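Local coordinates for protein alkyl hydroperoxide reductase/ Thiol specific antioxidant/ Mal allergen (Burkholderia ambifaria, PDB 5ENU) that probably reduces hydrogen peroxide and organic hydroperoxides through a reactive cysteine, as a peroxiredoxin of the AhpC/TSA family built on the thioredoxin fold, at residues D19-A22 against G27-S30; S32-R37 against E72-S77; L39-Y44 against P96-A101; A107-I112 against F130-D135. All coordinates share one frame; numbering follows the deposited sequence. Where two conformers were deposited one is given.

Interaction 1 (D19-A22 against G27-S30); sequences DFTA and GDIS
Thr-21 and Ser-30 face each other as a non-hydrogen-bonded antiparallel pair, their CA atoms 4.0 Å apart, so their hydroxyls do the joining. Thr-21 OG1 lies 2.7 Å from Ser-30 OG, a short hydrogen bond in which either oxygen could be the donor; Ser-30 has two conformers, and the bond is described for one. Each hydroxyl is swung beside its own backbone N (chi1 -53° for Thr-21, -60° for Ser-30), bringing the two together on one side of the ribbon. The beta-branched threonine suits the extended chain, and its CG2, anti to the backbone N, lies against Ser-30 OG at 3.1 Å and 3.9 Å from Asp-28 OD2.

The next pair, Ala-22 and Ile-29, is joined by the backbone: Ala-22 N donates to Ile-29 O (2.9 Å) and Ile-29 N returns a straighter bond to Ala-22 O (3.0 Å). On the other face, small Ala-22 fits against Leu-105 and longer Ile-29 reaches Pro-96. A CA-H...O contact from Ser-30 CA to Phe-20 O (3.2 Å) lies beside this pairing, and Phe-20 is backbone-bonded to Leu-31 just beyond. Two short antiparallel strands make this a beta hairpin, preceding the main sheet.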
loop_
_atom_site.group_PDB
_atom_site.type_symbol
_atom_site.label_atom_id
_atom_site.label_comp_id
_atom_site.label_asym_id
_atom_site.label_seq_id
_atom_site.Cartn_x
_atom_site.Cartn_y
_atom_site.Cartn_z
ATOM N N ASP A 19 -10.761 -8.098 -7.057
ATOM C CA ASP A 19 -11.140 -6.689 -7.187
ATOM C C ASP A 19 -11.676 -6.166 -5.854
ATOM O O ASP A 19 -12.386 -6.874 -5.133
ATOM C CB ASP A 19 -12.189 -6.492 -8.303
ATOM C CG ASP A 19 -12.530 -4.995 -8.567
ATOM O OD1 ASP A 19 -11.629 -4.127 -8.716
ATOM O OD2 ASP A 19 -13.734 -4.665 -8.625
ATOM N N PHE A 20 -11.316 -4.921 -5.527
ATOM C CA PHE A 20 -11.680 -4.244 -4.292
ATOM C C PHE A 20 -11.982 -2.784 -4.600
ATOM O O PHE A 20 -11.517 -2.241 -5.605
ATOM C CB PHE A 20 -10.574 -4.362 -3.225
ATOM C CG PHE A 20 -9.240 -3.755 -3.624
ATOM C CD1 PHE A 20 -9.021 -2.382 -3.533
ATOM C CD2 PHE A 20 -8.186 -4.571 -4.043
ATOM C CE1 PHE A 20 -7.790 -1.824 -3.870
ATOM C CE2 PHE A 20 -6.945 -4.026 -4.382
ATOM C CZ PHE A 20 -6.751 -2.644 -4.301
ATOM N N THR A 21 -12.731 -2.145 -3.695
ATOM C CA THR A 21 -12.979 -0.708 -3.725
ATOM C C THR A 21 -12.877 -0.191 -2.300
ATOM O O THR A 21 -13.322 -0.858 -1.369
ATOM C CB THR A 21 -14.372 -0.404 -4.285
ATOM O OG1 THR A 21 -14.517 -1.048 -5.558
ATOM C CG2 THR A 21 -14.551 1.065 -4.488
ATOM N N ALA A 22 -12.282 0.984 -2.115
ATOM C CA ALA A 22 -12.064 1.471 -0.760
ATOM C C ALA A 22 -12.057 2.992 -0.758
ATOM O O ALA A 22 -11.731 3.626 -1.775
ATOM C CB ALA A 22 -10.740 0.950 -0.182
ATOM N N GLY A 27 -11.442 10.668 -3.008
ATOM C CA GLY A 27 -12.527 9.824 -3.465
ATOM C C GLY A 27 -12.120 8.362 -3.544
ATOM O O GLY A 27 -10.950 7.991 -3.454
ATOM N N ASP A 28 -13.124 7.539 -3.761
ATOM C CA ASP A 28 -12.951 6.106 -3.667
ATOM C C ASP A 28 -12.135 5.587 -4.842
ATOM O O ASP A 28 -12.171 6.133 -5.953
ATOM C CB ASP A 28 -14.323 5.438 -3.648
ATOM C CG ASP A 28 -15.117 5.667 -4.940
ATOM O OD1 ASP A 28 -15.233 6.823 -5.441
ATOM O OD2 ASP A 28 -15.670 4.673 -5.439
ATOM N N ILE A 29 -11.397 4.505 -4.587
ATOM C CA ILE A 29 -10.552 3.870 -5.589
ATOM C C ILE A 29 -10.929 2.403 -5.681
ATOM O O ILE A 29 -11.034 1.723 -4.655
ATOM C CB ILE A 29 -9.063 3.988 -5.214
ATOM C CG1 ILE A 29 -8.655 5.457 -5.223
ATOM C CG2 ILE A 29 -8.201 3.140 -6.169
ATOM C CD1 ILE A 29 -7.251 5.717 -4.708
ATOM N N SER A 30 -11.102 1.914 -6.903
ATOM C CA SER A 30 -11.267 0.492 -7.164
ATOM C C SER A 30 -10.023 -0.042 -7.865
ATOM O O SER A 30 -9.394 0.657 -8.656
ATOM C CB SER A 30 -12.488 0.212 -8.050
ATOM O OG SER A 30 -13.684 0.667 -7.441
#

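Interaction 2 (S32-R37 against E72-S77); sequences SDLKGR and EIIGVS
Leu-34 and Arg-37, in the loop that leads into strand 38-43, pack by apolar and water-mediated contact on Glu-72 and Ile-74, near the start of strand 71-77 in the thioredoxin-fold sheet. The loop ends in a type II beta turn from Leu-34 to Arg-37, with Gly-36 taking the positive phi (88°) that the third position of such a turn requires. Buried Leu-34 uses both of its branches: CD1 meets the aliphatic part of Glu-72, 3.7 Å from CB, with the two side chains crossing at about a right angle, while CD2 comes to 4.2 Å from Ile-74 CD1.

Arg-37 lies alongside Glu-72, both pointing the same way, in the conformer described here; a second one was deposited. Its NH1 is 4.1 Å from Glu-72 OE1, beyond salt-bridge range, and a water closes the gap, accepting from NH1 and donating to OE1 at 2.6 Å. The arginine chain bends at chi3 (-75°), which lays one face of the guanidinium over Leu-34 CD1 and lets NH2 donate in its own plane to Asp-33 O at 3.1 Å, tying the group back to its own loop. A flat, long-armed arginine suits this place, apolar on one side and polar at the rim. The other carboxylate oxygen, Glu-72 OE2, is hydrogen-bonded to Tyr-63 OH and uses its anti lone pair to accept from Ile-73 N at 2.9 Å.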
loop_
_atom_site.group_PDB
_atom_site.type_symbol
_atom_site.label_atom_id
_atom_site.label_comp_id
_atom_site.label_asym_id
_atom_site.label_seq_id
_atom_site.Cartn_x
_atom_site.Cartn_y
_atom_site.Cartn_z
ATOM N N SER A 32 -10.006 -1.970 -10.244
ATOM C CA SER A 32 -10.282 -1.900 -11.673
ATOM C C SER A 32 -9.909 -0.549 -12.280
ATOM O O SER A 32 -9.603 -0.484 -13.483
ATOM C CB SER A 32 -11.749 -2.219 -11.933
ATOM O OG SER A 32 -12.579 -1.274 -11.294
ATOM N N ASP A 33 -9.924 0.537 -11.481
ATOM C CA ASP A 33 -9.445 1.838 -11.958
ATOM C C ASP A 33 -7.994 1.786 -12.433
ATOM O O ASP A 33 -7.573 2.663 -13.194
ATOM C CB ASP A 33 -9.505 2.901 -10.849
ATOM C CG ASP A 33 -10.925 3.221 -10.379
ATOM O OD1 ASP A 33 -11.899 3.026 -11.137
ATOM O OD2 ASP A 33 -11.052 3.729 -9.247
ATOM N N LEU A 34 -7.203 0.833 -11.939
ATOM C CA LEU A 34 -5.769 0.756 -12.189
ATOM C C LEU A 34 -5.421 -0.169 -13.350
ATOM O O LEU A 34 -4.244 -0.277 -13.704
ATOM C CB LEU A 34 -5.029 0.305 -10.918
ATOM C CG LEU A 34 -4.692 1.372 -9.866
ATOM C CD1 LEU A 34 -3.713 2.397 -10.418
ATOM C CD2 LEU A 34 -5.947 2.041 -9.297
ATOM N N LYS A 35 -6.410 -0.820 -13.954
ATOM C CA LYS A 35 -6.141 -1.662 -15.115
ATOM C C LYS A 35 -5.375 -0.871 -16.169
ATOM O O LYS A 35 -5.678 0.296 -16.437
ATOM C CB LYS A 35 -7.456 -2.182 -15.710
ATOM C CG LYS A 35 -8.055 -3.333 -14.907
ATOM C CD LYS A 35 -9.233 -3.994 -15.618
ATOM C CE LYS A 35 -10.463 -3.104 -15.599
ATOM N NZ LYS A 35 -11.702 -3.867 -15.969
ATOM N N GLY A 36 -4.348 -1.505 -16.744
ATOM C CA GLY A 36 -3.508 -0.850 -17.728
ATOM C C GLY A 36 -2.333 -0.090 -17.150
ATOM O O GLY A 36 -1.503 0.418 -17.925
ATOM N N ARG A 37 -2.245 0.010 -15.817
ATOM C CA ARG A 37 -1.115 0.623 -15.137
ATOM C C ARG A 37 -0.578 -0.355 -14.110
ATOM O O ARG A 37 -1.317 -1.182 -13.573
ATOM C CB ARG A 37 -1.532 1.892 -14.370
ATOM C CG ARG A 37 -1.814 3.107 -15.239
ATOM C CD ARG A 37 -2.227 4.312 -14.402
ATOM N NE ARG A 37 -3.593 4.200 -13.905
ATOM C CZ ARG A 37 -4.140 5.037 -13.027
ATOM N NH1 ARG A 37 -3.431 6.046 -12.544
ATOM N NH2 ARG A 37 -5.392 4.863 -12.628
ATOM N N GLU A 72 1.464 3.605 -10.742
ATOM C CA GLU A 72 0.873 4.469 -9.733
ATOM C C GLU A 72 1.264 3.940 -8.355
ATOM O O GLU A 72 1.528 2.749 -8.185
ATOM C CB GLU A 72 -0.662 4.490 -9.876
ATOM C CG GLU A 72 -1.446 5.352 -8.831
ATOM C CD GLU A 72 -1.091 6.854 -8.816
ATOM O OE1 GLU A 72 -1.987 7.672 -9.120
ATOM O OE2 GLU A 72 0.058 7.228 -8.474
ATOM N N ILE A 73 1.323 4.845 -7.378
ATOM C CA ILE A 73 1.555 4.519 -5.974
ATOM C C ILE A 73 0.257 4.772 -5.219
ATOM O O ILE A 73 -0.401 5.797 -5.437
ATOM C CB ILE A 73 2.673 5.410 -5.383
ATOM C CG1 ILE A 73 3.952 5.388 -6.242
ATOM C CG2 ILE A 73 2.973 5.033 -3.944
ATOM C CD1 ILE A 73 4.601 4.027 -6.339
ATOM N N ILE A 74 -0.106 3.850 -4.327
ATOM C CA ILE A 74 -1.186 4.067 -3.368
ATOM C C ILE A 74 -0.714 3.557 -2.006
ATOM O O ILE A 74 -0.321 2.392 -1.881
ATOM C CB ILE A 74 -2.510 3.392 -3.776
ATOM C CG1 ILE A 74 -3.005 3.890 -5.136
ATOM C CG2 ILE A 74 -3.583 3.603 -2.684
ATOM C CD1 ILE A 74 -4.252 3.169 -5.635
ATOM N N GLY A 75 -0.747 4.430 -0.984
ATOM C CA GLY A 75 -0.462 4.019 0.381
ATOM C C GLY A 75 -1.735 3.593 1.096
ATOM O O GLY A 75 -2.817 4.085 0.800
ATOM N N VAL A 76 -1.613 2.605 1.998
ATOM C CA VAL A 76 -2.754 2.078 2.752
ATOM C C VAL A 76 -2.391 2.015 4.228
ATOM O O VAL A 76 -1.377 1.412 4.593
ATOM C CB VAL A 76 -3.158 0.658 2.300
ATOM C CG1 VAL A 76 -4.468 0.259 2.986
ATOM C CG2 VAL A 76 -3.275 0.580 0.779
ATOM N N SER A 77 -3.235 2.602 5.079
ATOM C CA SER A 77 -3.233 2.295 6.501
ATOM C C SER A 77 -4.678 2.291 6.970
ATOM O O SER A 77 -5.595 2.627 6.208
ATOM C CB SER A 77 -2.401 3.278 7.332
ATOM O OG SER A 77 -3.138 4.470 7.581
HETATM O O HOH W 1 -4.480 7.299 -9.841
#

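Interaction 3 (L39-Y44 against P96-A101); sequences LVLYFY and PLISDA
Tyr-44 and Leu-97 meet at about a right angle, the phenol end of the one lying against the isopropyl fork of the other. Leu-97 is on strand 97-99 and Tyr-44 immediately follows strand 38-43; these two strands flank strand 71-77 in the thioredoxin-fold sheet, so the contact spans a neighbour rather than adjacent strands. The nearest CA atoms, of Tyr-42 and Leu-97, are 9.5 Å apart, and Gly-75, on the strand between, has no side chain to come between Tyr-42 and Leu-97.

Tyr-44 holds CG between its backbone N and carbonyl carbon (chi1 61°), which turns the ring across the sheet toward Leu-97. Both methyls take part: CD1 approaches Tyr-44 OH to 3.6 Å, and CD2 lies 4.1 Å from Tyr-44 CE1. Tyr-42 reaches the same leucine more loosely, its OH 4.3 Å from Leu-97 CD2. Long aromatic side chains suit this span, and Leu-97 lies against their hydroxyl ends and packs on His-84 and Phe-87 of helix 81-91.

On the other face of the sheet Leu-41 CD1 and Ile-98 CD1 come to 4.5 Å, with Val-76 beside them, under helix 104-109. Tyr-44 also touches Cys-52, whose place in a PGCT sequence matches the peroxidatic cysteine of peroxiredoxins, so this end probably borders the active site. The polar tip of Tyr-44 is satisfied there: its OH is hydrogen-bonded to Asp-47 OD1.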
loop_
_atom_site.group_PDB
_atom_site.type_symbol
_atom_site.label_atom_id
_atom_site.label_comp_id
_atom_site.label_asym_id
_atom_site.label_seq_id
_atom_site.Cartn_x
_atom_site.Cartn_y
_atom_site.Cartn_z
ATOM N N LEU A 39 0.616 -1.003 -10.359
ATOM C CA LEU A 39 0.200 -0.466 -9.064
ATOM C C LEU A 39 1.172 -0.930 -7.989
ATOM O O LEU A 39 1.360 -2.138 -7.795
ATOM C CB LEU A 39 -1.221 -0.906 -8.709
ATOM C CG LEU A 39 -1.655 -0.575 -7.276
ATOM C CD1 LEU A 39 -1.644 0.939 -7.054
ATOM C CD2 LEU A 39 -3.027 -1.139 -6.974
ATOM N N VAL A 40 1.793 0.028 -7.309
ATOM C CA VAL A 40 2.522 -0.220 -6.076
ATOM C C VAL A 40 1.543 0.094 -4.953
ATOM O O VAL A 40 1.187 1.263 -4.741
ATOM C CB VAL A 40 3.776 0.663 -5.976
ATOM C CG1 VAL A 40 4.424 0.520 -4.592
ATOM C CG2 VAL A 40 4.761 0.336 -7.098
ATOM N N LEU A 41 1.080 -0.937 -4.254
ATOM C CA LEU A 41 0.160 -0.774 -3.136
ATOM C C LEU A 41 0.989 -1.016 -1.881
ATOM O O LEU A 41 1.420 -2.148 -1.639
ATOM C CB LEU A 41 -0.969 -1.792 -3.256
ATOM C CG LEU A 41 -2.137 -1.607 -2.292
ATOM C CD1 LEU A 41 -2.867 -0.292 -2.602
ATOM C CD2 LEU A 41 -3.095 -2.813 -2.360
ATOM N N TYR A 42 1.268 0.036 -1.119
ATOM C CA TYR A 42 2.157 -0.090 0.033
ATOM C C TYR A 42 1.368 0.113 1.321
ATOM O O TYR A 42 0.678 1.132 1.474
ATOM C CB TYR A 42 3.415 0.802 -0.052
ATOM C CG TYR A 42 3.314 2.259 0.374
ATOM C CD1 TYR A 42 2.994 3.271 -0.542
ATOM C CD2 TYR A 42 3.613 2.635 1.687
ATOM C CE1 TYR A 42 2.933 4.606 -0.155
ATOM C CE2 TYR A 42 3.562 3.978 2.082
ATOM C CZ TYR A 42 3.195 4.950 1.158
ATOM O OH TYR A 42 3.145 6.289 1.507
ATOM N N PHE A 43 1.460 -0.867 2.223
ATOM C CA PHE A 43 0.804 -0.810 3.526
ATOM C C PHE A 43 1.803 -0.323 4.560
ATOM O O PHE A 43 2.952 -0.806 4.599
ATOM C CB PHE A 43 0.319 -2.203 3.948
ATOM C CG PHE A 43 -0.851 -2.719 3.144
ATOM C CD1 PHE A 43 -0.673 -3.212 1.868
ATOM C CD2 PHE A 43 -2.137 -2.711 3.688
ATOM C CE1 PHE A 43 -1.752 -3.689 1.139
ATOM C CE2 PHE A 43 -3.237 -3.190 2.964
ATOM C CZ PHE A 43 -3.034 -3.673 1.679
ATOM N N TYR A 44 1.384 0.659 5.359
ATOM C CA TYR A 44 2.250 1.216 6.389
ATOM C C TYR A 44 1.482 1.288 7.702
ATOM O O TYR A 44 0.263 1.488 7.699
ATOM C CB TYR A 44 2.788 2.607 5.988
ATOM C CG TYR A 44 1.714 3.661 5.757
ATOM C CD1 TYR A 44 1.047 3.764 4.527
ATOM C CD2 TYR A 44 1.373 4.560 6.773
ATOM C CE1 TYR A 44 0.072 4.743 4.323
ATOM C CE2 TYR A 44 0.407 5.544 6.566
ATOM C CZ TYR A 44 -0.239 5.629 5.347
ATOM O OH TYR A 44 -1.206 6.589 5.140
ATOM N N PRO A 96 -2.435 8.978 -3.858
ATOM C CA PRO A 96 -3.535 8.821 -2.894
ATOM C C PRO A 96 -3.174 7.923 -1.719
ATOM O O PRO A 96 -2.273 7.091 -1.789
ATOM C CB PRO A 96 -4.651 8.147 -3.712
ATOM C CG PRO A 96 -4.161 8.080 -5.129
ATOM C CD PRO A 96 -2.683 8.260 -5.122
ATOM N N LEU A 97 -3.939 8.089 -0.637
ATOM C CA LEU A 97 -3.893 7.204 0.525
ATOM C C LEU A 97 -5.281 6.603 0.731
ATOM O O LEU A 97 -6.261 7.344 0.881
ATOM C CB LEU A 97 -3.483 7.971 1.790
ATOM C CG LEU A 97 -2.115 8.656 1.743
ATOM C CD1 LEU A 97 -1.919 9.468 3.029
ATOM C CD2 LEU A 97 -0.965 7.639 1.548
ATOM N N ILE A 98 -5.355 5.268 0.775
ATOM C CA ILE A 98 -6.607 4.562 1.073
ATOM C C ILE A 98 -6.795 4.479 2.585
ATOM O O ILE A 98 -5.855 4.121 3.315
ATOM C CB ILE A 98 -6.596 3.154 0.445
ATOM C CG1 ILE A 98 -6.883 3.248 -1.063
ATOM C CG2 ILE A 98 -7.605 2.252 1.141
ATOM C CD1 ILE A 98 -6.683 1.926 -1.836
ATOM N N SER A 99 -8.002 4.797 3.050
ATOM C CA SER A 99 -8.381 4.598 4.451
ATOM C C SER A 99 -9.005 3.213 4.590
ATOM O O SER A 99 -10.155 2.995 4.202
ATOM C CB SER A 99 -9.359 5.674 4.915
ATOM O OG SER A 99 -9.791 5.358 6.228
ATOM N N ASP A 100 -8.245 2.275 5.131
ATOM C CA ASP A 100 -8.717 0.905 5.323
ATOM C C ASP A 100 -9.189 0.707 6.756
ATOM O O ASP A 100 -8.863 -0.268 7.425
ATOM C CB ASP A 100 -7.604 -0.071 4.962
ATOM C CG ASP A 100 -8.112 -1.482 4.741
ATOM O OD1 ASP A 100 -9.128 -1.668 4.043
ATOM O OD2 ASP A 100 -7.484 -2.420 5.264
ATOM N N ALA A 101 -9.997 1.655 7.239
ATOM C CA ALA A 101 -10.480 1.613 8.624
ATOM C C ALA A 101 -11.209 0.315 8.957
ATOM O O ALA A 101 -11.194 -0.117 10.122
ATOM C CB ALA A 101 -11.386 2.816 8.915
#

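Interaction 4 (A107-I112 against F130-D135); sequences ALFDVI and FLIDAD
Phe-109, in the last turn of helix 104-109, and Phe-130 form the aromatic part of this contact, an edge-to-face pair with ring centroids 4.7 Å apart and planes at 58°. Phe-109 CD2 stands 3.4 Å above the Phe-130 ring, over its centre, so a C-H edge is set against the pi face. With CG beside the backbone N (chi1 -74°), the Phe-109 ring drops from the helix toward the sheet.

Aliphatic packing frames the pair. Ile-132 CD1 meets the edge of the Phe-109 ring, 4.1 Å from CZ, and Val-111 CG1 sits at the edge of Phe-130, 3.9 Å from CE2. These compact branched side chains each cover part of one ring's edge.

Backbone shape supplies the rest. Asp-110 takes a positive phi (61°) in a Schellman motif ending the helix, and the reversal brings Val-111 back to the sheet. Helix 104-109 thus lies on one face of the sheet, with Phe-109 over Leu-41 and Phe-43 of strand 38-43, and Phe-130 packed beside Leu-138 and Ala-141 of strand 138-143.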
loop_
_atom_site.group_PDB
_atom_site.type_symbol
_atom_site.label_atom_id
_atom_site.label_comp_id
_atom_site.label_asym_id
_atom_site.label_seq_id
_atom_site.Cartn_x
_atom_site.Cartn_y
_atom_site.Cartn_z
ATOM N N ALA A 107 -7.040 -7.440 5.413
ATOM C CA ALA A 107 -7.412 -8.847 5.431
ATOM C C ALA A 107 -7.088 -9.505 4.095
ATOM O O ALA A 107 -6.518 -10.602 4.053
ATOM C CB ALA A 107 -8.898 -8.965 5.740
ATOM N N LEU A 108 -7.441 -8.841 2.988
ATOM C CA LEU A 108 -7.207 -9.393 1.657
ATOM C C LEU A 108 -5.719 -9.638 1.405
ATOM O O LEU A 108 -5.336 -10.671 0.841
ATOM C CB LEU A 108 -7.794 -8.454 0.605
ATOM C CG LEU A 108 -7.551 -8.815 -0.867
ATOM C CD1 LEU A 108 -8.076 -10.209 -1.165
ATOM C CD2 LEU A 108 -8.192 -7.750 -1.763
ATOM N N PHE A 109 -4.864 -8.703 1.814
ATOM C CA PHE A 109 -3.421 -8.799 1.610
ATOM C C PHE A 109 -2.702 -9.479 2.761
ATOM O O PHE A 109 -1.488 -9.691 2.677
ATOM C CB PHE A 109 -2.832 -7.425 1.287
ATOM C CG PHE A 109 -3.152 -6.974 -0.111
ATOM C CD1 PHE A 109 -4.392 -6.409 -0.415
ATOM C CD2 PHE A 109 -2.218 -7.144 -1.135
ATOM C CE1 PHE A 109 -4.693 -6.026 -1.727
ATOM C CE2 PHE A 109 -2.511 -6.765 -2.445
ATOM C CZ PHE A 109 -3.753 -6.205 -2.748
ATOM N N ASP A 110 -3.433 -9.826 3.819
ATOM C CA ASP A 110 -2.924 -10.639 4.923
ATOM C C ASP A 110 -1.750 -9.963 5.640
ATOM O O ASP A 110 -0.720 -10.578 5.921
ATOM C CB ASP A 110 -2.603 -12.074 4.479
ATOM C CG ASP A 110 -2.487 -13.023 5.646
ATOM O OD1 ASP A 110 -3.129 -12.787 6.698
ATOM O OD2 ASP A 110 -1.739 -14.007 5.505
ATOM N N VAL A 111 -1.926 -8.679 5.971
ATOM C CA VAL A 111 -0.867 -7.898 6.619
ATOM C C VAL A 111 -1.095 -7.683 8.110
ATOM O O VAL A 111 -0.259 -7.040 8.757
ATOM C CB VAL A 111 -0.617 -6.540 5.919
ATOM C CG1 VAL A 111 -0.231 -6.732 4.456
ATOM C CG2 VAL A 111 -1.840 -5.624 6.046
ATOM N N ILE A 112 -2.197 -8.173 8.679
ATOM C CA ILE A 112 -2.432 -7.957 10.103
ATOM C C ILE A 112 -1.472 -8.824 10.909
ATOM O O ILE A 112 -1.252 -10.003 10.592
ATOM C CB ILE A 112 -3.899 -8.254 10.470
ATOM C CG1 ILE A 112 -4.861 -7.304 9.752
ATOM C CG2 ILE A 112 -4.113 -8.265 12.012
ATOM C CD1 ILE A 112 -4.733 -5.825 10.156
ATOM N N PHE A 130 3.184 -4.400 -2.267
ATOM C CA PHE A 130 2.731 -5.317 -3.304
ATOM C C PHE A 130 2.815 -4.626 -4.652
ATOM O O PHE A 130 2.364 -3.488 -4.797
ATOM C CB PHE A 130 1.299 -5.735 -2.993
ATOM C CG PHE A 130 1.185 -6.418 -1.664
ATOM C CD1 PHE A 130 1.416 -7.793 -1.555
ATOM C CD2 PHE A 130 0.937 -5.685 -0.500
ATOM C CE1 PHE A 130 1.360 -8.423 -0.309
ATOM C CE2 PHE A 130 0.895 -6.324 0.739
ATOM C CZ PHE A 130 1.095 -7.689 0.822
ATOM N N LEU A 131 3.452 -5.282 -5.606
ATOM C CA LEU A 131 3.565 -4.794 -6.972
ATOM C C LEU A 131 2.611 -5.608 -7.831
ATOM O O LEU A 131 2.792 -6.822 -7.994
ATOM C CB LEU A 131 5.000 -4.896 -7.484
ATOM C CG LEU A 131 5.208 -4.591 -8.967
ATOM C CD1 LEU A 131 4.644 -3.222 -9.315
ATOM C CD2 LEU A 131 6.689 -4.661 -9.317
ATOM N N ILE A 132 1.590 -4.936 -8.352
ATOM C CA ILE A 132 0.547 -5.537 -9.172
ATOM C C ILE A 132 0.727 -4.985 -10.579
ATOM O O ILE A 132 0.908 -3.773 -10.750
ATOM C CB ILE A 132 -0.837 -5.189 -8.593
ATOM C CG1 ILE A 132 -0.981 -5.730 -7.162
ATOM C CG2 ILE A 132 -1.951 -5.682 -9.511
ATOM C CD1 ILE A 132 -2.108 -5.100 -6.383
ATOM N N ASP A 133 0.712 -5.856 -11.587
ATOM C CA ASP A 133 0.965 -5.383 -12.946
ATOM C C ASP A 133 -0.292 -4.807 -13.598
ATOM O O ASP A 133 -1.379 -4.761 -13.008
ATOM C CB ASP A 133 1.687 -6.437 -13.793
ATOM C CG ASP A 133 0.824 -7.645 -14.135
ATOM O OD1 ASP A 133 -0.422 -7.614 -13.970
ATOM O OD2 ASP A 133 1.416 -8.635 -14.639
ATOM N N ALA A 134 -0.127 -4.339 -14.842
ATOM C CA ALA A 134 -1.231 -3.734 -15.590
ATOM C C ALA A 134 -2.364 -4.718 -15.847
ATOM O O ALA A 134 -3.476 -4.287 -16.184
ATOM C CB ALA A 134 -0.709 -3.177 -16.913
ATOM N N ASP A 135 -2.098 -6.020 -15.742
ATOM C CA ASP A 135 -3.098 -7.062 -15.937
ATOM C C ASP A 135 -3.817 -7.427 -14.636
ATOM O O ASP A 135 -4.727 -8.274 -14.656
ATOM C CB ASP A 135 -2.449 -8.321 -16.554
ATOM C CG ASP A 135 -1.783 -8.061 -17.889
ATOM O OD1 ASP A 135 -2.367 -7.357 -18.739
ATOM O OD2 ASP A 135 -0.664 -8.591 -18.087
#

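In the fold
Interactions 2, 3 and 4 share one mixed sheet. Strand 71-77 probably hydrogen-bonds to both partners of interaction 3, Val-76 N to Tyr-42 O and Gly-75 O to Ile-98 N (each 2.8 Å), while strand 38-43 meets interaction 4 with Leu-41 N 2.9 Å from Phe-130 O. The hairpin of interaction 1 packs on part of one face, beside helix 104-109: Phe-20 lies against Leu-41 and Phe-109, Ala-22 CB is 3.6 Å from Ile-98 CG2, and Ile-29 reaches Leu-34 and Ile-74 of interaction 2. Gly-36 N and Ala-134 O, 3.0 Å apart, link interactions 2 and 4. Interaction 3, about 4 Å from the chain's centre (between centres), is the one that reaches Cys-52, through Tyr-44.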